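Side-chain contact in SPD1 nuclease (Streptococcus pyogenes, PDB 2XGR), which is a prophage-encoded extracellular DNase that cuts DNA, probably as a metal-dependent enzyme of the His-Me finger group: residues 161-166 and 217-222. Residues are numbered along the deposited sequence; the frame is centred on the assembly and turned at random.
Sequences LYYENR and SNKESI
Tyr163 and Ser217 mark the closest approach of the two backbones, their CA atoms 8.5 Å apart, where helix 160-173 faces a type I turn running from Ser217 to Glu220 just ahead of strand 221-222. Side chains bridge that gap. Ser217 OG sits at the edge of the Tyr163 ring, near its plane, and donates to Tyr163 OH at 3.0 Å. That hydroxyl gives its own proton to Pro157 O, linking the turn to the chain leading into the helix. A chi1 of 156° swings Ser217 OG away from its own N to where it also accepts from Lys219 N at 3.0 Å, closing an ST turn; one bond given and one taken fix its rotation. Lys219 crosses Tyr163 at about a right angle, its CD 3.6 Å from Tyr163 OH, before the chain bends at chi4. Next door, Tyr162 CE2 rests obliquely against Ser217 CB at 3.9 Å. Behind it, the guanidinium of Arg166 is centred over Tyr162 CE1, and its NH1 bonds in plane to Tyr162 O at 3.0 Å. Glu220 OE1 takes Ser217 N from above the carboxylate plane, while OE2 is hydrogen-bonded to Tyr201 OH on strand 196-204 and Leu215 N just before the turn. Tyr163 seats on strands 196-204 and 228-233, with Tyr162 CD2 over its ring centre: helix-on-sheet packing in the nuclease domain.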
loop_
_atom_site.group_PDB
_atom_site.type_symbol
_atom_site.label_atom_id
_atom_site.label_comp_id
_atom_site.label_asym_id
_atom_site.label_seq_id
_atom_site.Cartn_x
_atom_site.Cartn_y
_atom_site.Cartn_z
ATOM N N LEU A 161 0.803 7.541 2.335
ATOM C CA LEU A 161 -0.534 8.155 2.544
ATOM C C LEU A 161 -1.090 8.816 1.276
ATOM O O LEU A 161 -2.288 8.723 0.994
ATOM C CB LEU A 161 -0.411 9.211 3.704
ATOM C CG LEU A 161 -1.688 9.956 4.093
ATOM C CD1 LEU A 161 -2.715 8.983 4.694
ATOM C CD2 LEU A 161 -1.294 11.081 5.078
ATOM N N TYR A 162 -0.217 9.436 0.470
ATOM C CA TYR A 162 -0.613 10.064 -0.789
ATOM C C TYR A 162 -1.380 9.043 -1.613
ATOM O O TYR A 162 -2.472 9.329 -2.169
ATOM C CB TYR A 162 0.713 10.448 -1.572
ATOM C CG TYR A 162 0.449 10.920 -2.986
ATOM C CD1 TYR A 162 0.383 12.296 -3.283
ATOM C CD2 TYR A 162 0.186 10.012 -4.023
ATOM C CE1 TYR A 162 0.158 12.746 -4.553
ATOM C CE2 TYR A 162 -0.102 10.471 -5.304
ATOM C CZ TYR A 162 -0.107 11.861 -5.541
ATOM O OH TYR A 162 -0.436 12.333 -6.802
ATOM N N TYR A 163 -0.843 7.835 -1.691
ATOM C CA TYR A 163 -1.434 6.831 -2.616
ATOM C C TYR A 163 -2.703 6.227 -1.979
ATOM O O TYR A 163 -3.743 6.066 -2.641
ATOM C CB TYR A 163 -0.420 5.674 -2.880
ATOM C CG TYR A 163 0.782 6.259 -3.593
ATOM C CD1 TYR A 163 0.798 6.416 -4.989
ATOM C CD2 TYR A 163 1.809 6.771 -2.835
ATOM C CE1 TYR A 163 1.859 7.100 -5.618
ATOM C CE2 TYR A 163 2.927 7.449 -3.457
ATOM C CZ TYR A 163 2.923 7.592 -4.862
ATOM O OH TYR A 163 3.979 8.289 -5.405
ATOM N N GLU A 164 -2.619 5.844 -0.701
ATOM C CA GLU A 164 -3.757 5.185 -0.050
ATOM C C GLU A 164 -4.976 6.112 0.083
ATOM O O GLU A 164 -6.077 5.674 -0.173
ATOM C CB GLU A 164 -3.339 4.674 1.331
ATOM C CG GLU A 164 -2.382 3.446 1.162
ATOM C CD GLU A 164 -2.063 2.770 2.509
ATOM O OE1 GLU A 164 -1.591 1.605 2.425
ATOM O OE2 GLU A 164 -2.289 3.390 3.587
ATOM N N ASN A 165 -4.787 7.398 0.391
ATOM C CA ASN A 165 -5.931 8.305 0.434
ATOM C C ASN A 165 -6.590 8.436 -0.944
ATOM O O ASN A 165 -7.825 8.553 -1.069
ATOM C CB ASN A 165 -5.531 9.719 0.948
ATOM C CG ASN A 165 -5.502 9.820 2.497
ATOM O OD1 ASN A 165 -5.294 10.931 3.098
ATOM N ND2 ASN A 165 -5.692 8.701 3.144
ATOM N N ARG A 166 -5.784 8.447 -1.980
ATOM C CA ARG A 166 -6.387 8.581 -3.308
ATOM C C ARG A 166 -7.080 7.303 -3.721
ATOM O O ARG A 166 -8.145 7.380 -4.358
ATOM C CB ARG A 166 -5.311 9.004 -4.298
ATOM C CG ARG A 166 -4.917 10.482 -4.118
ATOM C CD ARG A 166 -3.703 10.870 -4.917
ATOM N NE ARG A 166 -3.493 12.351 -4.797
ATOM C CZ ARG A 166 -3.095 12.963 -3.672
ATOM N NH1 ARG A 166 -2.768 12.322 -2.551
ATOM N NH2 ARG A 166 -2.974 14.294 -3.653
ATOM N N SER A 217 0.681 10.483 -9.916
ATOM C CA SER A 217 2.034 10.627 -9.432
ATOM C C SER A 217 2.993 10.298 -10.603
ATOM O O SER A 217 2.768 9.282 -11.284
ATOM C CB SER A 217 2.172 9.560 -8.337
ATOM O OG SER A 217 3.456 9.211 -8.159
ATOM N N ASN A 218 4.189 10.866 -10.564
ATOM C CA ASN A 218 5.196 10.514 -11.595
ATOM C C ASN A 218 5.882 9.143 -11.337
ATOM O O ASN A 218 6.683 8.710 -12.165
ATOM C CB ASN A 218 6.320 11.573 -11.606
ATOM C CG ASN A 218 5.854 12.898 -12.079
ATOM O OD1 ASN A 218 4.978 13.014 -12.952
ATOM N ND2 ASN A 218 6.383 13.940 -11.459
ATOM N N LYS A 219 5.482 8.446 -10.273
ATOM C CA LYS A 219 6.116 7.190 -9.877
ATOM C C LYS A 219 5.320 5.954 -10.359
ATOM O O LYS A 219 5.775 4.839 -10.118
ATOM C CB LYS A 219 6.248 7.146 -8.346
ATOM C CG LYS A 219 7.152 8.202 -7.781
ATOM C CD LYS A 219 7.434 7.932 -6.287
ATOM C CE LYS A 219 8.111 9.113 -5.654
ATOM N NZ LYS A 219 9.516 9.034 -6.160
ATOM N N GLU A 220 4.187 6.148 -11.018
ATOM C CA GLU A 220 3.288 5.016 -11.333
ATOM C C GLU A 220 3.791 4.290 -12.567
ATOM O O GLU A 220 3.904 4.923 -13.633
ATOM C CB GLU A 220 1.903 5.510 -11.582
ATOM C CG GLU A 220 1.350 6.094 -10.221
ATOM C CD GLU A 220 -0.026 6.663 -10.439
ATOM O OE1 GLU A 220 -0.178 7.755 -11.044
ATOM O OE2 GLU A 220 -1.001 5.952 -10.175
ATOM N N SER A 221 4.046 2.996 -12.431
ATOM C CA SER A 221 4.564 2.212 -13.551
ATOM C C SER A 221 3.510 1.155 -13.830
ATOM O O SER A 221 3.180 0.371 -12.944
ATOM C CB SER A 221 5.917 1.578 -13.189
ATOM O OG SER A 221 6.335 0.637 -14.213
ATOM N N ILE A 222 3.072 1.062 -15.079
ATOM C CA ILE A 222 1.958 0.219 -15.451
ATOM C C ILE A 222 2.507 -0.960 -16.225
ATOM O O ILE A 222 3.428 -0.788 -17.009
ATOM C CB ILE A 222 0.985 0.995 -16.330
ATOM C CG1 ILE A 222 0.540 2.259 -15.567
ATOM C CG2 ILE A 222 -0.239 0.191 -16.591
ATOM C CD1 ILE A 222 0.385 3.468 -16.530
#